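Local coordinates for protein synaptotagmin IV (Rattus norvegicus, PDB 1W15) that takes part in the mobility of neuronal dense core vesicles through its interaction with KIF1A and plays a role in dendrite formation by melanocytes, at residues N30-L42 with T77-I90. Residues are numbered along the deposited sequence; the frame is centred on the assembly and turned at random. Where two conformers were deposited one is given.
Sequences NTLTVVVLKARHL and TPNAVFNELFVFDI
V36 meets two phenylalanines of strand 80-89, one with each methyl. Its CG1 lies 3.9 Å from CD2 of F82. Its CG2 sits at the edge of the F86 ring, near the ring plane. CG1 is anti to the backbone N (chi1 179°), which spreads the two methyls toward different rings. The V36 backbone pairs with E84, giving and taking one hydrogen bond. I90 and L32 pack where strand 31-40 begins and strand 80-89 ends. CD1 of I90 reaches CB of L32 at 3.9 Å, and I90 N donates to N30 O. V34 CG2 touches F88 in the plane of the ring, 3.7 Å from F88 CD2.

The two strands run antiparallel, at 173°, in one sheet of the C2B beta-sandwich. L32, V34, V36, F82 and F88 face the core, where strands 53-61 and 98-106 of the other sheet meet them. The register slips by one residue between V36 and K38, at a beta bulge. There L37 O accepts from both F82 N (2.7 Å) and N83 N (3.0 Å), which approach from the same face of its carbonyl plane. N83 OD1 lies 3.6 Å from L37 CD2, while N83 ND2 bonds to N83 O of the third subunit.

On the opposite face, V35 CG2 lies 3.7 Å from L85 CD1. Replacing V35 with an alanine would probably open a gap beside L85 and leave its CD1 without this methyl neighbour. L85 also packs on L20 of the second subunit. Past the end of strand 31-40, H41 N donates to N79 OD1 (3.2 Å); the N-H points almost straight at the oxygen but comes from above the amide plane.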
# COMPACT_ATOMS: atom_id res chain seq x y z
N ASN A 30 -18.68 7.68 4.07
CA ASN A 30 -18.26 8.17 5.38
C ASN A 30 -17.21 7.27 6.03
O ASN A 30 -17.38 6.85 7.18
CB ASN A 30 -19.48 8.25 6.29
CG ASN A 30 -20.65 8.85 5.57
OD1 ASN A 30 -20.58 10.00 5.06
ND2 ASN A 30 -21.74 8.08 5.51
N THR A 31 -16.16 6.92 5.29
CA THR A 31 -15.00 6.26 5.92
C THR A 31 -13.79 7.04 5.50
O THR A 31 -13.82 7.75 4.47
CB THR A 31 -14.77 4.76 5.56
OG1 THR A 31 -14.92 4.60 4.16
CG2 THR A 31 -15.81 3.79 6.22
N LEU A 32 -12.73 6.95 6.29
CA LEU A 32 -11.51 7.65 5.96
C LEU A 32 -10.45 6.59 6.15
O LEU A 32 -10.38 5.96 7.22
CB LEU A 32 -11.26 8.77 6.97
CG LEU A 32 -9.95 9.55 6.89
CD1 LEU A 32 -9.83 10.46 5.61
CD2 LEU A 32 -9.81 10.39 8.19
N THR A 33 -9.63 6.38 5.13
CA THR A 33 -8.57 5.39 5.30
C THR A 33 -7.26 6.13 5.52
O THR A 33 -6.97 7.14 4.86
CB THR A 33 -8.53 4.41 4.11
OG1 THR A 33 -7.88 5.02 3.00
CG2 THR A 33 -9.98 4.17 3.62
N VAL A 34 -6.48 5.66 6.49
CA VAL A 34 -5.27 6.36 6.88
C VAL A 34 -4.16 5.30 6.86
O VAL A 34 -4.28 4.25 7.52
CB VAL A 34 -5.40 6.94 8.33
CG1 VAL A 34 -4.07 7.53 8.81
CG2 VAL A 34 -6.56 8.02 8.46
N VAL A 35 -3.08 5.59 6.15
CA VAL A 35 -1.95 4.67 6.10
C VAL A 35 -0.78 5.37 6.78
O VAL A 35 -0.33 6.44 6.38
CB VAL A 35 -1.53 4.27 4.65
CG1 VAL A 35 -0.43 3.15 4.68
CG2 VAL A 35 -2.78 3.83 3.84
N VAL A 36 -0.24 4.72 7.79
CA VAL A 36 1.02 5.20 8.38
C VAL A 36 2.13 4.43 7.64
O VAL A 36 2.23 3.17 7.74
CB VAL A 36 1.11 4.89 9.92
CG1 VAL A 36 2.46 5.40 10.46
CG2 VAL A 36 -0.06 5.61 10.68
N LEU A 37 2.94 5.17 6.87
CA LEU A 37 3.84 4.52 5.94
C LEU A 37 5.22 4.35 6.60
O LEU A 37 5.64 3.21 6.83
CB LEU A 37 3.93 5.30 4.63
CG LEU A 37 2.61 5.11 3.85
CD1 LEU A 37 2.23 6.29 2.93
CD2 LEU A 37 2.78 3.83 3.00
N LYS A 38 5.89 5.46 6.91
CA LYS A 38 7.30 5.41 7.39
C LYS A 38 7.59 6.64 8.20
O LYS A 38 6.95 7.67 8.04
CB LYS A 38 8.32 5.49 6.23
CG LYS A 38 8.01 4.86 4.97
CD LYS A 38 9.19 5.03 3.98
CE LYS A 38 8.88 4.22 2.71
NZ LYS A 38 10.02 4.17 1.70
N ALA A 39 8.57 6.55 9.09
CA ALA A 39 9.13 7.75 9.72
C ALA A 39 10.63 7.77 9.38
O ALA A 39 11.23 6.71 9.14
CB ALA A 39 8.94 7.68 11.24
N ARG A 40 11.25 8.94 9.40
CA ARG A 40 12.68 9.05 9.22
C ARG A 40 13.24 10.23 10.00
O ARG A 40 12.48 11.14 10.41
CB ARG A 40 13.04 9.19 7.72
CG ARG A 40 12.68 10.54 7.13
CD ARG A 40 12.81 10.63 5.61
NE ARG A 40 12.23 11.86 5.06
CZ ARG A 40 12.03 12.09 3.75
NH1 ARG A 40 12.39 11.17 2.85
NH2 ARG A 40 11.51 13.24 3.34
N HIS A 41 14.57 10.19 10.20
CA HIS A 41 15.33 11.20 10.93
C HIS A 41 14.80 11.40 12.34
O HIS A 41 14.79 12.52 12.83
CB HIS A 41 15.33 12.56 10.19
CG HIS A 41 15.75 12.48 8.75
ND1 HIS A 41 16.92 11.87 8.34
CD2 HIS A 41 15.17 12.98 7.64
CE1 HIS A 41 17.01 11.96 7.02
NE2 HIS A 41 15.96 12.62 6.57
N LEU A 42 14.36 10.32 12.98
CA LEU A 42 13.90 10.38 14.36
C LEU A 42 15.10 10.64 15.29
O LEU A 42 16.16 10.08 15.04
CB LEU A 42 13.16 9.10 14.75
CG LEU A 42 11.83 8.85 14.04
CD1 LEU A 42 11.26 7.50 14.47
CD2 LEU A 42 10.80 10.00 14.20
N THR A 77 15.78 2.10 15.99
CA THR A 77 15.99 2.69 14.66
C THR A 77 15.42 4.15 14.50
O THR A 77 14.29 4.44 14.93
CB THR A 77 15.45 1.69 13.54
OG1 THR A 77 15.55 2.29 12.23
CG2 THR A 77 13.94 1.35 13.73
N PRO A 78 16.19 5.04 13.84
CA PRO A 78 15.72 6.42 13.57
C PRO A 78 14.85 6.51 12.29
O PRO A 78 14.38 7.59 11.95
CB PRO A 78 17.03 7.21 13.38
CG PRO A 78 18.00 6.17 12.72
CD PRO A 78 17.53 4.80 13.23
N ASN A 79 14.71 5.36 11.60
CA ASN A 79 13.88 5.20 10.37
C ASN A 79 13.19 3.81 10.30
O ASN A 79 13.84 2.75 10.41
CB ASN A 79 14.67 5.51 9.06
CG ASN A 79 15.93 6.37 9.30
OD1 ASN A 79 16.00 7.59 8.98
ND2 ASN A 79 16.94 5.72 9.91
N ALA A 80 11.89 3.83 10.06
CA ALA A 80 11.03 2.70 10.34
C ALA A 80 9.97 2.66 9.26
O ALA A 80 9.36 3.71 9.01
CB ALA A 80 10.36 2.91 11.71
N VAL A 81 9.78 1.52 8.61
CA VAL A 81 8.70 1.32 7.66
C VAL A 81 7.56 0.65 8.44
O VAL A 81 7.75 -0.43 9.04
CB VAL A 81 9.15 0.45 6.48
CG1 VAL A 81 8.04 0.27 5.47
CG2 VAL A 81 10.37 1.09 5.79
N PHE A 82 6.40 1.31 8.52
CA PHE A 82 5.26 0.75 9.26
C PHE A 82 4.28 0.09 8.29
O PHE A 82 3.84 -1.02 8.56
CB PHE A 82 4.53 1.82 10.06
CG PHE A 82 5.37 2.43 11.12
CD1 PHE A 82 5.65 1.73 12.30
CD2 PHE A 82 5.92 3.70 10.94
CE1 PHE A 82 6.46 2.31 13.29
CE2 PHE A 82 6.76 4.27 11.94
CZ PHE A 82 7.03 3.57 13.10
N ASN A 83 3.93 0.78 7.21
CA ASN A 83 2.95 0.31 6.21
C ASN A 83 1.67 -0.23 6.84
O ASN A 83 1.33 -1.43 6.66
CB ASN A 83 3.55 -0.76 5.30
CG ASN A 83 4.62 -0.22 4.36
OD1 ASN A 83 4.68 0.99 4.14
ND2 ASN A 83 5.47 -1.11 3.81
N GLU A 84 1.01 0.59 7.65
CA GLU A 84 -0.18 0.06 8.36
C GLU A 84 -1.35 0.87 7.88
O GLU A 84 -1.37 2.07 8.13
CB GLU A 84 -0.02 0.17 9.91
CG GLU A 84 0.95 -0.92 10.35
CD GLU A 84 0.59 -1.56 11.67
OE1 GLU A 84 -0.63 -1.67 11.96
OE2 GLU A 84 1.54 -1.98 12.36
N LEU A 85 -2.33 0.21 7.26
CA LEU A 85 -3.56 0.90 6.84
C LEU A 85 -4.65 0.69 7.91
O LEU A 85 -4.87 -0.46 8.40
CB LEU A 85 -4.02 0.42 5.48
CG LEU A 85 -5.28 1.06 4.84
CD1 LEU A 85 -5.11 0.99 3.28
CD2 LEU A 85 -6.58 0.36 5.29
N PHE A 86 -5.33 1.80 8.23
CA PHE A 86 -6.47 1.78 9.13
C PHE A 86 -7.68 2.36 8.45
O PHE A 86 -7.55 3.29 7.60
CB PHE A 86 -6.20 2.61 10.38
CG PHE A 86 -4.93 2.18 11.13
CD1 PHE A 86 -4.91 0.98 11.85
CD2 PHE A 86 -3.79 3.00 11.12
CE1 PHE A 86 -3.74 0.57 12.54
CE2 PHE A 86 -2.59 2.58 11.83
CZ PHE A 86 -2.60 1.37 12.51
N VAL A 87 -8.83 1.86 8.84
CA VAL A 87 -10.10 2.37 8.31
C VAL A 87 -10.87 3.03 9.47
O VAL A 87 -11.16 2.36 10.48
CB VAL A 87 -10.94 1.22 7.66
CG1 VAL A 87 -12.34 1.70 7.17
CG2 VAL A 87 -10.19 0.64 6.53
N PHE A 88 -11.24 4.31 9.30
CA PHE A 88 -12.06 5.02 10.31
C PHE A 88 -13.45 5.25 9.79
O PHE A 88 -13.62 5.66 8.67
CB PHE A 88 -11.48 6.38 10.64
CG PHE A 88 -10.24 6.32 11.45
CD1 PHE A 88 -10.29 5.98 12.81
CD2 PHE A 88 -9.01 6.64 10.88
CE1 PHE A 88 -9.13 5.97 13.60
CE2 PHE A 88 -7.82 6.60 11.65
CZ PHE A 88 -7.90 6.26 13.03
N ASP A 89 -14.44 4.98 10.62
CA ASP A 89 -15.84 5.45 10.38
C ASP A 89 -15.99 6.94 10.69
O ASP A 89 -15.50 7.41 11.71
CB ASP A 89 -16.79 4.67 11.29
CG ASP A 89 -16.90 3.20 10.91
OD1 ASP A 89 -16.91 2.89 9.70
OD2 ASP A 89 -16.99 2.29 11.75
N ILE A 90 -16.64 7.69 9.82
CA ILE A 90 -16.82 9.11 10.03
C ILE A 90 -18.31 9.24 10.34
O ILE A 90 -19.14 8.86 9.53
CB ILE A 90 -16.42 9.94 8.76
CG1 ILE A 90 -14.95 9.71 8.39
CG2 ILE A 90 -16.73 11.44 8.93
CD1 ILE A 90 -13.91 10.10 9.50
O HOH W 1 -18.71 4.84 8.18